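Local coordinates for inositol monophosphatase family protein (Staphylococcus aureus, PDB 5I3S), which probably hydrolyses inositol monophosphates or related sugar phosphates, as a phosphatase of the metal-dependent FIG superfamily, at residues Y4-A7 with Q8-Q12; I104-G108 with K109-G113; W207-A210 with G211-I215; I263-H266 with E267-F270. All blocks are in the same frame, centred on the assembly; numbering follows the deposited sequence.

Contact 1: residues Y4-A7 with Q8-Q12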
loop_
_atom_site.group_PDB
_atom_site.type_symbol
_atom_site.label_atom_id
_atom_site.label_comp_id
_atom_site.label_asym_id
_atom_site.label_seq_id
_atom_site.Cartn_x
_atom_site.Cartn_y
_atom_site.Cartn_z
ATOM N N TYR A 4 -27.013 -5.652 14.520
ATOM C CA TYR A 4 -25.576 -5.840 14.384
ATOM C C TYR A 4 -25.206 -7.191 13.790
ATOM O O TYR A 4 -24.416 -7.249 12.837
ATOM C CB TYR A 4 -24.929 -5.745 15.757
ATOM C CG TYR A 4 -23.428 -5.752 15.738
ATOM C CD1 TYR A 4 -22.724 -4.748 15.073
ATOM C CD2 TYR A 4 -22.704 -6.726 16.411
ATOM C CE1 TYR A 4 -21.342 -4.721 15.065
ATOM C CE2 TYR A 4 -21.320 -6.708 16.403
ATOM C CZ TYR A 4 -20.640 -5.699 15.723
ATOM O OH TYR A 4 -19.259 -5.659 15.720
ATOM N N GLY A 5 -25.783 -8.261 14.370
ATOM C CA GLY A 5 -25.557 -9.620 13.929
ATOM C C GLY A 5 -26.019 -9.846 12.507
ATOM O O GLY A 5 -25.291 -10.450 11.721
ATOM N N PHE A 6 -27.237 -9.389 12.179
ATOM C CA PHE A 6 -27.760 -9.376 10.786
ATOM C C PHE A 6 -26.787 -8.651 9.818
ATOM O O PHE A 6 -26.550 -9.118 8.708
ATOM C CB PHE A 6 -29.171 -8.751 10.766
ATOM C CG PHE A 6 -29.714 -8.430 9.390
ATOM C CD1 PHE A 6 -30.216 -9.423 8.565
ATOM C CD2 PHE A 6 -29.764 -7.146 8.941
ATOM C CE1 PHE A 6 -30.737 -9.125 7.302
ATOM C CE2 PHE A 6 -30.253 -6.843 7.673
ATOM C CZ PHE A 6 -30.747 -7.836 6.854
ATOM N N ALA A 7 -26.204 -7.536 10.252
ATOM C CA ALA A 7 -25.321 -6.780 9.368
ATOM C C ALA A 7 -24.046 -7.560 9.095
ATOM O O ALA A 7 -23.609 -7.670 7.977
ATOM C CB ALA A 7 -25.010 -5.416 9.956
ATOM N N GLN A 8 -23.484 -8.111 10.162
ATOM C CA GLN A 8 -22.272 -8.905 10.138
ATOM C C GLN A 8 -22.353 -10.062 9.152
ATOM O O GLN A 8 -21.484 -10.211 8.313
ATOM C CB GLN A 8 -21.976 -9.378 11.554
ATOM C CG GLN A 8 -20.667 -10.075 11.777
ATOM C CD GLN A 8 -20.159 -9.885 13.181
ATOM O OE1 GLN A 8 -20.064 -8.767 13.673
ATOM N NE2 GLN A 8 -19.842 -10.977 13.842
ATOM N N GLY A 9 -23.402 -10.843 9.218
ATOM C CA GLY A 9 -23.567 -11.991 8.338
ATOM C C GLY A 9 -23.803 -11.581 6.911
ATOM O O GLY A 9 -23.162 -12.100 5.981
ATOM N N LEU A 10 -24.694 -10.609 6.743
ATOM C CA LEU A 10 -24.957 -9.992 5.440
ATOM C C LEU A 10 -23.677 -9.543 4.727
ATOM O O LEU A 10 -23.478 -9.828 3.557
ATOM C CB LEU A 10 -25.878 -8.781 5.620
ATOM C CG LEU A 10 -26.181 -7.965 4.362
ATOM C CD1 LEU A 10 -26.841 -8.857 3.320
ATOM C CD2 LEU A 10 -27.082 -6.802 4.689
ATOM N N ILE A 11 -22.796 -8.832 5.412
ATOM C CA ILE A 11 -21.611 -8.315 4.704
ATOM C C ILE A 11 -20.685 -9.477 4.281
ATOM O O ILE A 11 -20.163 -9.476 3.168
ATOM C CB ILE A 11 -20.909 -7.184 5.488
ATOM C CG1 ILE A 11 -19.977 -6.392 4.580
ATOM C CG2 ILE A 11 -20.214 -7.703 6.732
ATOM C CD1 ILE A 11 -19.360 -5.186 5.276
ATOM N N GLN A 12 -20.536 -10.467 5.163
ATOM C CA GLN A 12 -19.741 -11.666 4.900
ATOM C C GLN A 12 -20.316 -12.489 3.747
ATOM O O GLN A 12 -19.609 -12.892 2.835
ATOM C CB GLN A 12 -19.613 -12.505 6.160
ATOM C CG GLN A 12 -18.640 -11.907 7.138
ATOM C CD GLN A 12 -18.694 -12.565 8.517
ATOM O OE1 GLN A 12 -19.623 -12.327 9.313
ATOM N NE2 GLN A 12 -17.693 -13.369 8.819
#

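Contact 2: residues I104-G108 with K109-G113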
loop_
_atom_site.group_PDB
_atom_site.type_symbol
_atom_site.label_atom_id
_atom_site.label_comp_id
_atom_site.label_asym_id
_atom_site.label_seq_id
_atom_site.Cartn_x
_atom_site.Cartn_y
_atom_site.Cartn_z
ATOM N N ILE A 104 -23.880 1.989 9.872
ATOM C CA ILE A 104 -25.265 2.042 10.244
ATOM C C ILE A 104 -25.437 3.097 11.265
ATOM O O ILE A 104 -24.746 3.129 12.245
ATOM C CB ILE A 104 -25.747 0.711 10.792
ATOM C CG1 ILE A 104 -25.665 -0.316 9.669
ATOM C CG2 ILE A 104 -27.187 0.861 11.359
ATOM C CD1 ILE A 104 -26.004 -1.722 10.147
ATOM N N TYR A 105 -26.405 3.956 11.020
ATOM C CA TYR A 105 -26.655 5.129 11.856
ATOM C C TYR A 105 -28.120 5.124 12.272
ATOM O O TYR A 105 -28.980 4.791 11.462
ATOM C CB TYR A 105 -26.318 6.407 11.066
ATOM C CG TYR A 105 -24.840 6.823 11.045
ATOM C CD1 TYR A 105 -24.467 8.069 11.524
ATOM C CD2 TYR A 105 -23.825 5.997 10.500
ATOM C CE1 TYR A 105 -23.139 8.495 11.508
ATOM C CE2 TYR A 105 -22.481 6.405 10.481
ATOM C CZ TYR A 105 -22.129 7.670 10.994
ATOM O OH TYR A 105 -20.824 8.185 11.011
ATOM N N ILE A 106 -28.397 5.483 13.529
ATOM C CA ILE A 106 -29.798 5.628 14.014
ATOM C C ILE A 106 -30.086 7.072 14.463
ATOM O O ILE A 106 -29.401 7.605 15.332
ATOM C CB ILE A 106 -30.152 4.629 15.149
ATOM C CG1 ILE A 106 -29.839 3.181 14.736
ATOM C CG2 ILE A 106 -31.629 4.733 15.522
ATOM C CD1 ILE A 106 -29.525 2.278 15.923
ATOM N N ASP A 107 -31.096 7.685 13.845
ATOM C CA ASP A 107 -31.510 9.066 14.118
ATOM C C ASP A 107 -30.320 9.988 14.093
ATOM O O ASP A 107 -30.122 10.775 15.021
ATOM C CB ASP A 107 -32.279 9.163 15.454
ATOM C CG ASP A 107 -33.684 8.512 15.373
ATOM O OD1 ASP A 107 -34.500 8.935 14.524
ATOM O OD2 ASP A 107 -33.957 7.570 16.140
ATOM N N GLY A 108 -29.507 9.853 13.039
ATOM C CA GLY A 108 -28.324 10.693 12.829
ATOM C C GLY A 108 -27.058 10.257 13.550
ATOM O O GLY A 108 -25.984 10.790 13.277
ATOM N N LYS A 109 -27.173 9.255 14.419
ATOM C CA LYS A 109 -26.118 8.893 15.356
ATOM C C LYS A 109 -25.505 7.517 14.995
ATOM O O LYS A 109 -26.254 6.567 14.712
ATOM C CB LYS A 109 -26.680 8.911 16.788
ATOM C CG LYS A 109 -26.315 10.163 17.606
ATOM C CD LYS A 109 -25.099 9.927 18.515
ATOM C CE LYS A 109 -24.233 11.170 18.735
ATOM N NZ LYS A 109 -23.348 11.468 17.564
ATOM N N PRO A 110 -24.148 7.412 14.986
ATOM C CA PRO A 110 -23.437 6.153 14.727
ATOM C C PRO A 110 -23.841 4.963 15.603
ATOM O O PRO A 110 -23.748 5.064 16.823
ATOM C CB PRO A 110 -21.973 6.504 15.028
ATOM C CG PRO A 110 -21.878 7.977 14.864
ATOM C CD PRO A 110 -23.222 8.537 15.209
ATOM N N TYR A 111 -24.231 3.838 14.996
ATOM C CA TYR A 111 -24.545 2.611 15.757
ATOM C C TYR A 111 -23.461 1.559 15.528
ATOM O O TYR A 111 -22.875 1.071 16.473
ATOM C CB TYR A 111 -25.924 2.067 15.352
ATOM C CG TYR A 111 -26.299 0.646 15.813
ATOM C CD1 TYR A 111 -26.778 0.390 17.116
ATOM C CD2 TYR A 111 -26.252 -0.426 14.926
ATOM C CE1 TYR A 111 -27.157 -0.903 17.514
ATOM C CE2 TYR A 111 -26.612 -1.717 15.318
ATOM C CZ TYR A 111 -27.067 -1.966 16.608
ATOM O OH TYR A 111 -27.421 -3.289 16.973
ATOM N N ALA A 112 -23.187 1.214 14.281
ATOM C CA ALA A 112 -22.228 0.151 14.000
ATOM C C ALA A 112 -21.474 0.441 12.703
ATOM O O ALA A 112 -22.026 1.093 11.827
ATOM C CB ALA A 112 -22.964 -1.185 13.889
ATOM N N GLY A 113 -20.245 -0.057 12.595
ATOM C CA GLY A 113 -19.483 -0.024 11.351
ATOM C C GLY A 113 -18.752 -1.336 10.982
ATOM O O GLY A 113 -18.290 -2.115 11.883
#

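Contact 3: residues W207-A210 with G211-I215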
loop_
_atom_site.group_PDB
_atom_site.type_symbol
_atom_site.label_atom_id
_atom_site.label_comp_id
_atom_site.label_asym_id
_atom_site.label_seq_id
_atom_site.Cartn_x
_atom_site.Cartn_y
_atom_site.Cartn_z
ATOM N N TRP A 207 -20.174 7.005 2.156
ATOM C CA TRP A 207 -20.068 5.546 2.084
ATOM C C TRP A 207 -18.615 5.020 2.078
ATOM O O TRP A 207 -18.405 3.840 2.330
ATOM C CB TRP A 207 -20.832 4.975 0.871
ATOM C CG TRP A 207 -20.533 5.601 -0.451
ATOM C CD1 TRP A 207 -19.467 5.354 -1.243
ATOM C CD2 TRP A 207 -21.327 6.583 -1.146
ATOM N NE1 TRP A 207 -19.534 6.126 -2.395
ATOM C CE2 TRP A 207 -20.669 6.882 -2.354
ATOM C CE3 TRP A 207 -22.523 7.241 -0.855
ATOM C CZ2 TRP A 207 -21.177 7.807 -3.285
ATOM C CZ3 TRP A 207 -23.028 8.157 -1.776
ATOM C CH2 TRP A 207 -22.359 8.424 -2.974
ATOM N N ASP A 208 -17.637 5.885 1.841
ATOM C CA ASP A 208 -16.240 5.478 2.018
ATOM C C ASP A 208 -15.703 5.633 3.472
ATOM O O ASP A 208 -14.780 4.927 3.860
ATOM C CB ASP A 208 -15.343 6.209 1.047
ATOM C CG ASP A 208 -15.691 5.930 -0.425
ATOM O OD1 ASP A 208 -15.770 6.931 -1.163
ATOM O OD2 ASP A 208 -15.946 4.774 -0.814
ATOM N N PHE A 209 -16.283 6.506 4.277
ATOM C CA PHE A 209 -15.809 6.639 5.631
ATOM C C PHE A 209 -16.719 6.174 6.720
ATOM O O PHE A 209 -16.240 5.965 7.835
ATOM C CB PHE A 209 -15.332 8.055 5.930
ATOM C CG PHE A 209 -16.357 9.116 5.710
ATOM C CD1 PHE A 209 -17.366 9.325 6.628
ATOM C CD2 PHE A 209 -16.281 9.933 4.581
ATOM C CE1 PHE A 209 -18.271 10.341 6.446
ATOM C CE2 PHE A 209 -17.198 10.939 4.373
ATOM C CZ PHE A 209 -18.184 11.152 5.327
ATOM N N ALA A 210 -17.999 5.986 6.429
ATOM C CA ALA A 210 -18.970 5.684 7.492
ATOM C C ALA A 210 -18.625 4.468 8.329
ATOM O O ALA A 210 -18.615 4.556 9.541
ATOM C CB ALA A 210 -20.365 5.550 6.921
ATOM N N GLY A 211 -18.350 3.334 7.690
ATOM C CA GLY A 211 -17.980 2.104 8.439
ATOM C C GLY A 211 -16.681 2.265 9.145
ATOM O O GLY A 211 -16.592 2.026 10.351
ATOM N N GLY A 212 -15.651 2.719 8.413
ATOM C CA GLY A 212 -14.349 2.862 9.006
ATOM C C GLY A 212 -14.304 3.740 10.255
ATOM O O GLY A 212 -13.516 3.485 11.191
ATOM N N LEU A 213 -15.117 4.804 10.227
ATOM C CA LEU A 213 -15.144 5.809 11.284
ATOM C C LEU A 213 -15.569 5.245 12.648
ATOM O O LEU A 213 -15.024 5.638 13.672
ATOM C CB LEU A 213 -16.064 6.947 10.901
ATOM C CG LEU A 213 -15.466 8.316 11.046
ATOM C CD1 LEU A 213 -14.141 8.524 10.295
ATOM C CD2 LEU A 213 -16.535 9.283 10.548
ATOM N N VAL A 214 -16.503 4.302 12.641
ATOM C CA VAL A 214 -17.013 3.710 13.898
ATOM C C VAL A 214 -15.909 2.901 14.557
ATOM O O VAL A 214 -15.703 2.979 15.788
ATOM C CB VAL A 214 -18.284 2.841 13.644
ATOM C CG1 VAL A 214 -18.826 2.211 14.930
ATOM C CG2 VAL A 214 -19.375 3.674 12.966
ATOM N N ILE A 215 -15.161 2.172 13.727
ATOM C CA ILE A 215 -14.016 1.350 14.167
ATOM C C ILE A 215 -12.897 2.251 14.736
ATOM O O ILE A 215 -12.375 2.047 15.847
ATOM C CB ILE A 215 -13.535 0.427 12.989
ATOM C CG1 ILE A 215 -14.633 -0.601 12.631
ATOM C CG2 ILE A 215 -12.258 -0.307 13.346
ATOM C CD1 ILE A 215 -14.625 -1.134 11.220
HETATM O O HOH W 1 -19.594 2.747 4.598
HETATM O O HOH W 2 -15.584 3.020 5.677
#

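Contact 4: residues I263-H266 with E267-F270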
loop_
_atom_site.group_PDB
_atom_site.type_symbol
_atom_site.label_atom_id
_atom_site.label_comp_id
_atom_site.label_asym_id
_atom_site.label_seq_id
_atom_site.Cartn_x
_atom_site.Cartn_y
_atom_site.Cartn_z
ATOM N N ILE A 263 -10.150 26.720 3.175
ATOM C CA ILE A 263 -11.602 27.102 3.090
ATOM C C ILE A 263 -12.031 27.323 1.656
ATOM O O ILE A 263 -13.110 26.852 1.229
ATOM C CB ILE A 263 -11.970 28.347 3.940
ATOM C CG1 ILE A 263 -11.927 27.988 5.441
ATOM C CG2 ILE A 263 -13.327 28.900 3.580
ATOM C CD1 ILE A 263 -11.502 29.180 6.253
ATOM N N GLN A 264 -11.180 28.021 0.911
ATOM C CA GLN A 264 -11.516 28.351 -0.457
ATOM C C GLN A 264 -11.629 27.068 -1.302
ATOM O O GLN A 264 -12.594 26.909 -2.013
ATOM C CB GLN A 264 -10.527 29.334 -1.070
ATOM C CG GLN A 264 -10.755 29.522 -2.567
ATOM C CD GLN A 264 -10.284 30.875 -3.061
ATOM O OE1 GLN A 264 -10.774 31.926 -2.605
ATOM N NE2 GLN A 264 -9.330 30.869 -4.000
ATOM N N LEU A 265 -10.639 26.170 -1.203
ATOM C CA LEU A 265 -10.707 24.847 -1.848
ATOM C C LEU A 265 -11.983 24.119 -1.504
ATOM O O LEU A 265 -12.751 23.659 -2.398
ATOM C CB LEU A 265 -9.523 23.975 -1.438
ATOM C CG LEU A 265 -8.149 24.377 -1.984
ATOM C CD1 LEU A 265 -7.168 23.345 -1.503
ATOM C CD2 LEU A 265 -8.118 24.481 -3.510
ATOM N N HIS A 266 -12.232 24.052 -0.210
ATOM C CA HIS A 266 -13.435 23.399 0.291
ATOM C C HIS A 266 -14.717 23.966 -0.329
ATOM O O HIS A 266 -15.572 23.196 -0.773
ATOM C CB HIS A 266 -13.471 23.497 1.832
ATOM C CG HIS A 266 -14.612 22.769 2.443
ATOM N ND1 HIS A 266 -14.497 21.485 2.938
ATOM C CD2 HIS A 266 -15.912 23.118 2.585
ATOM C CE1 HIS A 266 -15.672 21.096 3.394
ATOM N NE2 HIS A 266 -16.547 22.060 3.176
ATOM N N GLU A 267 -14.882 25.295 -0.335
ATOM C CA GLU A 267 -16.097 25.893 -0.920
ATOM C C GLU A 267 -16.173 25.589 -2.439
ATOM O O GLU A 267 -17.242 25.232 -2.955
ATOM C CB GLU A 267 -16.204 27.403 -0.640
ATOM C CG GLU A 267 -16.390 27.750 0.830
ATOM C CD GLU A 267 -17.736 27.309 1.396
ATOM O OE1 GLU A 267 -18.666 27.055 0.604
ATOM O OE2 GLU A 267 -17.879 27.214 2.641
ATOM N N GLN A 268 -15.044 25.681 -3.128
ATOM C CA GLN A 268 -15.019 25.380 -4.585
ATOM C C GLN A 268 -15.428 23.921 -4.918
ATOM O O GLN A 268 -16.091 23.661 -5.946
ATOM C CB GLN A 268 -13.626 25.715 -5.185
ATOM C CG GLN A 268 -13.299 27.197 -5.178
ATOM C CD GLN A 268 -11.832 27.525 -5.417
ATOM O OE1 GLN A 268 -11.499 28.693 -5.628
ATOM N NE2 GLN A 268 -10.948 26.515 -5.402
ATOM N N ARG A 269 -15.061 22.986 -4.036
ATOM C CA ARG A 269 -15.312 21.547 -4.229
ATOM C C ARG A 269 -16.745 21.156 -3.823
ATOM O O ARG A 269 -17.422 20.441 -4.557
ATOM C CB ARG A 269 -14.274 20.752 -3.424
ATOM C CG ARG A 269 -14.110 19.291 -3.809
ATOM C CD ARG A 269 -13.108 18.602 -2.905
ATOM N NE ARG A 269 -11.744 18.633 -3.425
ATOM C CZ ARG A 269 -11.277 17.836 -4.399
ATOM N NH1 ARG A 269 -12.063 16.938 -5.009
ATOM N NH2 ARG A 269 -9.998 17.944 -4.786
ATOM N N PHE A 270 -17.232 21.696 -2.704
ATOM C CA PHE A 270 -18.470 21.216 -2.053
ATOM C C PHE A 270 -19.697 22.154 -2.048
ATOM O O PHE A 270 -20.823 21.675 -1.940
ATOM C CB PHE A 270 -18.176 20.791 -0.581
ATOM C CG PHE A 270 -17.134 19.726 -0.465
ATOM C CD1 PHE A 270 -17.349 18.470 -1.051
ATOM C CD2 PHE A 270 -15.937 19.962 0.224
ATOM C CE1 PHE A 270 -16.382 17.474 -0.964
ATOM C CE2 PHE A 270 -14.958 18.977 0.310
ATOM C CZ PHE A 270 -15.183 17.736 -0.298
#

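Contact 1: residues Y4-A7 with Q8-Q12
Tyr-4 and Gln-8 face each other one turn apart on helix 2-24, the amino-terminal α-helix of this sugar-phosphatase fold. The Gln-8 amide brings OE1 up to the Tyr-4 ring, 3.6 Å from CE2, with the amide and ring planes 75° apart. Both side chains leave the helix with CG opposite their own backbone N (chi1 -173° in each), which sends both out from the helix, where they cross at a slant. On another side of the helix Phe-6 and Leu-10 make a second i to i+4 pair. It is a looser one, with Phe-6 CE2 lying 4.4 Å from Leu-10 CD2.

Beneath these pairs the backbone forms a regular ladder. Gln-8 N donates to Tyr-4 O at 3.0 Å, and Gly-9, Leu-10 and Ile-11 bond in the same way to Gly-5, Phe-6 and Ala-7. Gly-5 and Gly-9 put no side chain on the exposed side, while Ala-7, Leu-10 and Ile-11 are buried.

Further out, Ile-11 and Ala-7 pack on strands 99-106 and 109-117, and Phe-6 and Leu-10 pack on helix 37-56, where Phe-6 also meets the Tyr-57 ring edge-to-face. The Tyr-4 hydroxyl is hydrogen-bonded to His-125 ND1 on strand 122-127, and its ring meets Phe-114, so the tyrosine beside Gln-8 is anchored at its hydroxyl and flanked by a second ring. The helix is thus laid across one face of the sheet. In the last of the four ladder bonds Ile-11 N reaches Ala-7 O at 2.9 Å, while Ile-11 CG2 lies 3.6 Å from that same oxygen.

Contact 2: residues I104-G108 with K109-G113
A β-hairpin with a two-residue turn is built from strands 99-106 and 109-117, and Ile-106 and Lys-109 close its type I' turn. Ile-106 N donates to Lys-109 O at 2.7 Å, and Lys-109 N returns a bond to Ile-106 O from well above the carbonyl plane. Asp-107 and Gly-108 form the corner with positive phi, and Asp-107 OD1 is held by Gly-77 N, beside the neighbouring strand 78-83.

One step inward Tyr-105 and Pro-110 form a non-hydrogen-bonded pair. The proline lies over one face of the tyrosine ring in a CH-pi contact, its CA 3.9 Å from the ring centroid and 11° off the normal. Pro-110 CG also reaches the ring, 3.6 Å from Tyr-105 CE1.

On the other face of the sheet Tyr-111 lies alongside two isoleucines, all three pointing the same way. Ile-106 CD1 presses against Tyr-111 CD1 at 3.5 Å, and Ile-104 CG2 touches Tyr-111 CD2 at 3.9 Å. Tyr-111 CG stands opposite its own N (chi1 167°), which brings the ring alongside these branches. Helix 2-24 covers part of this face, with Leu-3 against Tyr-111 and Ala-7 against Ile-104.

Tyr-111 can sit there because the register slips by one residue. Ile-104 O accepts two bonds, from Tyr-111 N at 2.9 Å, in the carbonyl plane, and from Ala-112 N at 3.2 Å, while Ile-104 N donates to Ala-112 O. Two residues facing one, with Tyr-111 at psi -55°, make this a classic β-bulge just behind a type I' hairpin turn.

Contact 3: residues W207-A210 with G211-I215
The Phe-209 ring and Leu-213 lie side by side and point the same way, with Leu-213 CD2 coming obliquely to Phe-209 CD1 at 4.0 Å. Chi1 of 57° sets Phe-209 CG between its own N and carbonyl carbon, which places the ring beside the leucine; Ile-188 of helix 184-193 packs against the same phenylalanine. The indole of Trp-207 rests on Val-81, Asp-83 and Glu-65.

Across the join the helix 206-218 is held by a single direct backbone bond, Leu-213 N to Phe-209 O at 2.9 Å. Leu-213 CB presses on that same oxygen at 3.2 Å. Ala-210 O meets a methyl instead, Val-214 CG2 at 3.6 Å.

At the two preceding i to i+4 positions a water stands between carbonyl and amide. One water donates to Asp-208 O at 2.8 Å and accepts from Gly-212 N at 2.8 Å, standing in for the usual i to i+4 bond. A second bridges Trp-207 O and Gly-211 N, the link to Gly-211 N being long and weak at 3.4 Å. The helix is kinked at these two glycines; one water gives Gly-212 N a good partner, the other gives Gly-211 N only a weak one.

The run Trp-Asp-Phe-Ala-Gly-Gly is the second signature of the inositol monophosphatase family. Asp-208 lies close to the carboxylates of Asp-83 and Asp-86, a cluster consistent with the metal site of relatives. The chemistry therefore pairs a hydrated, weakly bonded first turn beside these acids with a directly bonded, buried and apolar continuation.

Contact 4: residues I263-H266 with E267-F270
The tight part of this two-turn end of α-helix 259-270, the last helix of the chain, is the meeting of His-266 and Phe-270. Phe-270 brings CD2 over one face of the imidazole, toward its rim, and lies 3.4 Å from His-266 CE1. The ring planes stand 56° apart with centroids separated by 4.8 Å, an oblique pair. His-266 CG points away from its own N (chi1 -176°), which carries the imidazole along the helix toward Phe-270. On the protein side His-266 also touches Asn-225 and Leu-227, and Phe-270 rests on Pro-236, so the pair lies partly against the body of the chain. Arg-269 lays its CG over the centre of a face of the Phe-270 ring.

The rest is looser and turned largely to solvent. Gln-264 and Gln-268 pass each other at a slant, their amide planes 37° apart. Gln-268 OE1 comes to 3.3 Å from Gln-264 CG, but the Gln-264 amide nitrogen is badly angled for a bond to it. Ile-263 CG2 and Glu-267 CG are only loosely together at 4.3 Å, and Glu-267 bends at chi2.

Regular i to i+4 bonds run beneath both parts, from Glu-267 N to Ile-263 O and from Gln-268 N to Gln-264 O. Arg-269 N bonds chiefly to Leu-265 O, at 2.9 Å. Near the end of the helix, His-266 O takes a good bond from Phe-270 N at 3.0 Å and a weak second one from Arg-269 N at 3.3 Å.

How the contacts relate
Along the chain the four contacts follow in series, from the first helix to the last. Contacts 1, 2 and 3 form a layered unit: helix 2-24 packs on one face of the seven-stranded sheet, whose hairpin 104-113 is contact 2, and helix 206-218 packs on the opposite face, so the hairpin is sandwiched between two helices. Contacts 1 and 2 touch, with centres about 15 Å apart, as do contacts 2 and 3, about 11 Å apart; contacts 1 and 3 do not. Contact 3 lies near the chain's centre, where this sheet-and-helix core carries the acidic cluster. Contact 4 stands apart on the surface, its centre about 37 Å from that of contact 1.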